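Local coordinates for protein particle-associated glycoside hydrolase (Acinetobacter phage Fri1, PDB 6C72) that probably degrades the capsular polysaccharide of Acinetobacter baumannii as the tailspike depolymerase of the phage, and binds zinc ions, at residues A[350-355]-A[374-379]; A[36-41]-A[52-57]. All coordinates share one frame; numbering follows the deposited sequence.

Interaction 1: A[350-355]-A[374-379]; sequences FLNCRF and VDNCEF. With ZN (zinc ion), chain K.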
loop_
_atom_site.group_PDB
_atom_site.type_symbol
_atom_site.label_atom_id
_atom_site.label_comp_id
_atom_site.label_asym_id
_atom_site.label_seq_id
_atom_site.Cartn_x
_atom_site.Cartn_y
_atom_site.Cartn_z
ATOM N N PHE A 350 0.719 -10.409 3.448
ATOM C CA PHE A 350 1.702 -10.535 4.520
ATOM C C PHE A 350 2.842 -9.580 4.202
ATOM O O PHE A 350 3.599 -9.801 3.245
ATOM C CB PHE A 350 2.190 -11.974 4.664
ATOM C CG PHE A 350 1.104 -12.956 5.048
ATOM C CD1 PHE A 350 0.747 -13.141 6.387
ATOM C CD2 PHE A 350 0.468 -13.710 4.092
ATOM C CE1 PHE A 350 -0.232 -14.045 6.758
ATOM C CE2 PHE A 350 -0.531 -14.618 4.459
ATOM C CZ PHE A 350 -0.871 -14.786 5.803
ATOM N N LEU A 351 2.941 -8.509 4.993
ATOM C CA LEU A 351 3.901 -7.430 4.799
ATOM C C LEU A 351 4.762 -7.285 6.047
ATOM O O LEU A 351 4.229 -7.203 7.160
ATOM C CB LEU A 351 3.186 -6.108 4.513
ATOM C CG LEU A 351 2.105 -6.091 3.434
ATOM C CD1 LEU A 351 1.438 -4.735 3.376
ATOM C CD2 LEU A 351 2.708 -6.443 2.081
ATOM N N ASN A 352 6.087 -7.275 5.861
ATOM C CA ASN A 352 7.049 -7.036 6.937
ATOM C C ASN A 352 6.875 -8.014 8.100
ATOM O O ASN A 352 7.199 -7.690 9.241
ATOM C CB ASN A 352 6.976 -5.593 7.457
ATOM C CG ASN A 352 7.083 -4.548 6.349
ATOM O OD1 ASN A 352 7.421 -4.857 5.208
ATOM N ND2 ASN A 352 6.842 -3.291 6.700
ATOM N N CYS A 353 6.365 -9.210 7.829
ATOM C CA CYS A 353 6.082 -10.164 8.883
ATOM C C CYS A 353 7.239 -11.133 9.074
ATOM O O CYS A 353 8.073 -11.331 8.186
ATOM C CB CYS A 353 4.804 -10.955 8.578
ATOM S SG CYS A 353 3.275 -9.976 8.593
ATOM N N ARG A 354 7.246 -11.785 10.236
ATOM C CA ARG A 354 8.273 -12.754 10.587
ATOM C C ARG A 354 7.605 -14.055 11.002
ATOM O O ARG A 354 6.715 -14.063 11.866
ATOM C CB ARG A 354 9.179 -12.219 11.686
ATOM C CG ARG A 354 10.096 -11.169 11.122
ATOM C CD ARG A 354 10.845 -10.366 12.152
ATOM N NE ARG A 354 9.992 -9.675 13.118
ATOM C CZ ARG A 354 9.148 -8.690 12.821
ATOM N NH1 ARG A 354 8.989 -8.297 11.554
ATOM N NH2 ARG A 354 8.452 -8.101 13.793
ATOM N N PHE A 355 7.982 -15.132 10.327
ATOM C CA PHE A 355 7.515 -16.473 10.636
ATOM C C PHE A 355 8.655 -17.170 11.366
ATOM O O PHE A 355 9.711 -17.450 10.776
ATOM C CB PHE A 355 7.101 -17.206 9.361
ATOM C CG PHE A 355 5.908 -16.588 8.667
ATOM C CD1 PHE A 355 6.033 -15.420 7.933
ATOM C CD2 PHE A 355 4.654 -17.189 8.738
ATOM C CE1 PHE A 355 4.935 -14.865 7.286
ATOM C CE2 PHE A 355 3.555 -16.633 8.100
ATOM C CZ PHE A 355 3.698 -15.471 7.373
ATOM N N VAL A 374 3.188 -11.947 -0.446
ATOM C CA VAL A 374 4.148 -12.099 0.643
ATOM C C VAL A 374 5.339 -11.194 0.325
ATOM O O VAL A 374 6.063 -11.433 -0.653
ATOM C CB VAL A 374 4.611 -13.550 0.822
ATOM C CG1 VAL A 374 5.604 -13.633 2.008
ATOM C CG2 VAL A 374 3.420 -14.495 0.984
ATOM N N ASP A 375 5.544 -10.155 1.133
ATOM C CA ASP A 375 6.549 -9.152 0.808
ATOM C C ASP A 375 7.324 -8.733 2.051
ATOM O O ASP A 375 6.726 -8.401 3.079
ATOM C CB ASP A 375 5.886 -7.937 0.153
ATOM C CG ASP A 375 6.873 -6.866 -0.209
ATOM O OD1 ASP A 375 7.505 -6.989 -1.284
ATOM O OD2 ASP A 375 7.026 -5.904 0.581
ATOM N N ASN A 376 8.658 -8.740 1.939
ATOM C CA ASN A 376 9.565 -8.315 3.008
ATOM C C ASN A 376 9.304 -9.079 4.303
ATOM O O ASN A 376 9.338 -8.516 5.400
ATOM C CB ASN A 376 9.511 -6.803 3.220
ATOM C CG ASN A 376 10.455 -6.055 2.286
ATOM O OD1 ASN A 376 11.664 -5.997 2.531
ATOM N ND2 ASN A 376 9.914 -5.490 1.205
ATOM N N CYS A 377 9.036 -10.372 4.168
ATOM C CA CYS A 377 8.825 -11.277 5.283
ATOM C C CYS A 377 10.056 -12.154 5.535
ATOM O O CYS A 377 10.901 -12.357 4.659
ATOM C CB CYS A 377 7.605 -12.159 5.020
ATOM S SG CYS A 377 6.073 -11.235 4.938
ATOM N N GLU A 378 10.131 -12.698 6.748
ATOM C CA GLU A 378 11.193 -13.611 7.141
ATOM C C GLU A 378 10.611 -14.977 7.472
ATOM O O GLU A 378 9.543 -15.075 8.082
ATOM C CB GLU A 378 11.965 -13.086 8.346
ATOM C CG GLU A 378 12.646 -11.749 8.145
ATOM C CD GLU A 378 13.431 -11.328 9.377
ATOM O OE1 GLU A 378 14.140 -12.186 9.946
ATOM O OE2 GLU A 378 13.317 -10.151 9.792
ATOM N N PHE A 379 11.311 -16.034 7.069
ATOM C CA PHE A 379 10.857 -17.404 7.288
ATOM C C PHE A 379 11.975 -18.209 7.942
ATOM O O PHE A 379 13.080 -18.289 7.393
ATOM C CB PHE A 379 10.425 -18.041 5.964
ATOM C CG PHE A 379 9.209 -17.402 5.356
ATOM C CD1 PHE A 379 7.933 -17.863 5.674
ATOM C CD2 PHE A 379 9.332 -16.341 4.476
ATOM C CE1 PHE A 379 6.787 -17.273 5.123
ATOM C CE2 PHE A 379 8.201 -15.752 3.913
ATOM C CZ PHE A 379 6.921 -16.219 4.249
HETATM ZN ZN ZN K . 15.076 -12.244 11.844
HETATM O O HOH W 1 6.158 -4.449 2.847
HETATM O O HOH W 2 11.256 -8.428 9.539
#
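The side chains of Glu378 and Arg354 run together in one direction. Glu378 CB packs 3.9 Å from Arg354 CG, and Glu378 CG runs beside that same carbon. The chain is extended at CG (chi2 -178°), which carries the carboxylate outward along the arginine. There Glu378 OE2 sits 3.4 Å from Arg354 CD. A water bridges the two charged groups: it donates to Glu378 OE2 and accepts from Arg354 NH1. Glu378 OE1 binds the zinc ion at 2.1 Å and also takes a hydrogen bond from Trp404. Arg354 NH2 is held by Asn319.

Two residues earlier, Asn352 and Asn376 run alongside each other with their amide planes nearly perpendicular. Asn352 ND2 is hydrogen-bonded to Asp279 of the second subunit. Cys377 SG accepts a hydrogen bond from Cys353 N, at 3.5 Å. On the other face of the strands, the Phe355 and Phe379 rings form an offset stack with centroids 4.7 Å apart.

Phe322 continues the aromatic stack, and Ile361 packs against both stacked phenylalanines. The parallel pairing is that of successive coils of a beta-helix. Strands 312-318 and 321-324 lie on one side of the contact, strands 396-399 and 402-403 on the other.

Interaction 2: A[36-41]-A[52-57]; sequences NQKATT and GATYLW
Segments 36-41 and 52-57 pair antiparallel, and the axes of strands 38-41 and 54-57 come within 4.7 Å. Their N-to-C directions make an angle of 146°, so the pair is clearly twisted. Ala39 and Tyr55 form the hydrogen-bonded pair: Tyr55 N reaches Ala39 O at 2.8 Å, and Ala39 N returns a bond to Tyr55 O. Lys38 with Leu56 and Thr40 with Thr54 are the non-hydrogen-bonded pairs. At one end both Asn36 and Gln37 face Trp57. Asn36 N donates to Trp57 O, and Trp57 N donates to Gln37 O.

At the other end the backbone pairing passes to a side chain. Thr41 N still bonds to Ala53 O, but Ala53 N turns to Thr41 OG1, at 2.8 Å. With chi1 at 55°, Thr41 turns its hydroxyl toward the partner strand, where OG1 takes the place of a backbone acceptor. Thr41 CG2 lies 3.7 Å from Tyr55 CE1.

The two strands are consecutive in the chain and form a beta-hairpin with a long connection. They are the second and third strands of the small mixed sheet near the N-terminus. Strand 19-21 flanks them on one side and strand 80-83 on the other.

Ala39 and Tyr55 share one face of the sheet, with their CB atoms 4.4 Å apart. Ala39 O and Thr41 OG1 lie at the edge of the tyrosine ring, in its plane. Leu27 of helix 24-27 and Trp81 cover this face. The opposite face carries Lys38, Thr40, Thr54 and Leu56. The hydroxyl oxygens of Thr40 and Thr54 come to 3.7 Å, OG1 to OG1. Leu56 CB meets Asn36 OD1 at 3.8 Å. Lys38 packs on Gln20 of the third subunit, and Thr40 on Lys38 of the second.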
loop_
_atom_site.group_PDB
_atom_site.type_symbol
_atom_site.label_atom_id
_atom_site.label_comp_id
_atom_site.label_asym_id
_atom_site.label_seq_id
_atom_site.Cartn_x
_atom_site.Cartn_y
_atom_site.Cartn_z
ATOM N N ASN A 36 -30.874 18.666 42.712
ATOM C CA ASN A 36 -29.554 18.589 42.090
ATOM C C ASN A 36 -28.466 19.100 43.033
ATOM O O ASN A 36 -27.581 19.865 42.644
ATOM C CB ASN A 36 -29.533 19.344 40.757
ATOM C CG ASN A 36 -30.293 18.615 39.659
ATOM O OD1 ASN A 36 -30.266 17.387 39.578
ATOM N ND2 ASN A 36 -30.984 19.374 38.811
ATOM N N GLN A 37 -28.540 18.670 44.289
ATOM C CA GLN A 37 -27.454 18.896 45.229
ATOM C C GLN A 37 -26.292 17.955 44.936
ATOM O O GLN A 37 -26.486 16.799 44.552
ATOM C CB GLN A 37 -27.915 18.697 46.671
ATOM C CG GLN A 37 -26.829 19.018 47.689
ATOM C CD GLN A 37 -27.242 18.736 49.113
ATOM O OE1 GLN A 37 -28.207 18.017 49.363
ATOM N NE2 GLN A 37 -26.497 19.285 50.061
ATOM N N LYS A 38 -25.079 18.460 45.145
ATOM C CA LYS A 38 -23.859 17.715 44.872
ATOM C C LYS A 38 -23.524 16.780 46.030
ATOM O O LYS A 38 -23.554 17.184 47.196
ATOM C CB LYS A 38 -22.703 18.693 44.662
ATOM C CG LYS A 38 -21.371 18.093 44.227
ATOM C CD LYS A 38 -20.418 19.217 43.825
ATOM C CE LYS A 38 -18.976 18.743 43.716
ATOM N NZ LYS A 38 -18.047 19.872 43.397
ATOM N N ALA A 39 -23.217 15.525 45.706
ATOM C CA ALA A 39 -22.693 14.563 46.669
ATOM C C ALA A 39 -21.499 13.847 46.060
ATOM O O ALA A 39 -21.484 13.554 44.860
ATOM C CB ALA A 39 -23.732 13.535 47.096
ATOM N N THR A 40 -20.495 13.574 46.890
ATOM C CA THR A 40 -19.268 12.924 46.453
ATOM C C THR A 40 -18.931 11.797 47.417
ATOM O O THR A 40 -18.797 12.028 48.622
ATOM C CB THR A 40 -18.123 13.936 46.348
ATOM O OG1 THR A 40 -18.358 14.793 45.223
ATOM C CG2 THR A 40 -16.780 13.229 46.176
ATOM N N THR A 41 -18.836 10.580 46.894
ATOM C CA THR A 41 -18.435 9.419 47.677
ATOM C C THR A 41 -16.920 9.276 47.679
ATOM O O THR A 41 -16.259 9.526 46.669
ATOM C CB THR A 41 -19.055 8.134 47.126
ATOM O OG1 THR A 41 -18.725 8.002 45.738
ATOM C CG2 THR A 41 -20.564 8.137 47.307
ATOM N N GLY A 52 -15.191 5.867 44.042
ATOM C CA GLY A 52 -15.776 7.159 44.348
ATOM C C GLY A 52 -16.347 7.825 43.110
ATOM O O GLY A 52 -15.890 7.600 41.988
ATOM N N ALA A 53 -17.375 8.647 43.320
ATOM C CA ALA A 53 -18.084 9.259 42.206
ATOM C C ALA A 53 -18.833 10.499 42.689
ATOM O O ALA A 53 -18.811 10.852 43.874
ATOM C CB ALA A 53 -19.027 8.253 41.547
ATOM N N THR A 54 -19.474 11.175 41.737
ATOM C CA THR A 54 -20.252 12.380 41.976
ATOM C C THR A 54 -21.703 12.123 41.598
ATOM O O THR A 54 -21.987 11.530 40.553
ATOM C CB THR A 54 -19.693 13.559 41.180
ATOM O OG1 THR A 54 -18.365 13.834 41.635
ATOM C CG2 THR A 54 -20.542 14.798 41.369
ATOM N N TYR A 55 -22.616 12.596 42.440
ATOM C CA TYR A 55 -24.035 12.330 42.285
ATOM C C TYR A 55 -24.832 13.623 42.372
ATOM O O TYR A 55 -24.390 14.612 42.964
ATOM C CB TYR A 55 -24.525 11.344 43.350
ATOM C CG TYR A 55 -23.799 10.016 43.329
ATOM C CD1 TYR A 55 -22.563 9.863 43.953
ATOM C CD2 TYR A 55 -24.358 8.907 42.697
ATOM C CE1 TYR A 55 -21.895 8.650 43.934
ATOM C CE2 TYR A 55 -23.705 7.686 42.683
ATOM C CZ TYR A 55 -22.473 7.569 43.302
ATOM O OH TYR A 55 -21.823 6.364 43.288
ATOM N N LEU A 56 -26.016 13.603 41.761
ATOM C CA LEU A 56 -26.969 14.703 41.833
ATOM C C LEU A 56 -28.271 14.202 42.449
ATOM O O LEU A 56 -28.786 13.142 42.076
ATOM C CB LEU A 56 -27.242 15.303 40.447
ATOM C CG LEU A 56 -26.096 16.044 39.753
ATOM C CD1 LEU A 56 -26.579 16.695 38.457
ATOM C CD2 LEU A 56 -25.485 17.076 40.681
ATOM N N TRP A 57 -28.809 14.975 43.383
ATOM C CA TRP A 57 -29.984 14.553 44.132
ATOM C C TRP A 57 -31.251 14.763 43.311
ATOM O O TRP A 57 -31.472 15.846 42.764
ATOM C CB TRP A 57 -30.060 15.327 45.449
ATOM C CG TRP A 57 -31.290 15.073 46.256
ATOM C CD1 TRP A 57 -32.289 15.963 46.521
ATOM C CD2 TRP A 57 -31.656 13.850 46.907
ATOM N NE1 TRP A 57 -33.253 15.370 47.298
ATOM C CE2 TRP A 57 -32.892 14.071 47.547
ATOM C CE3 TRP A 57 -31.060 12.590 47.010
ATOM C CZ2 TRP A 57 -33.545 13.076 48.284
ATOM C CZ3 TRP A 57 -31.704 11.607 47.737
ATOM C CH2 TRP A 57 -32.937 11.853 48.367
HETATM O O HOH W 3 -19.445 5.892 44.750
#

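In the fold
Interactions 1 and 2 belong to different parts of the elongated chain. Their centres are 55 Å apart, their nearest atoms about 40 Å, and they do not touch. Interaction 2 closes first along the sequence, in the N-terminal sheet. Interaction 1 follows in the long beta-helix, with its centre 12 Å from the centre of the chain. One pairs antiparallel neighbours, the other parallel coils; both also meet other subunits of the trimer. Zinc sets them apart. Interaction 1 binds one ion directly, and the Asp375 side chain is about 4 Å from another. In interaction 2, Gly52 is about 9 Å from a bound zinc ion.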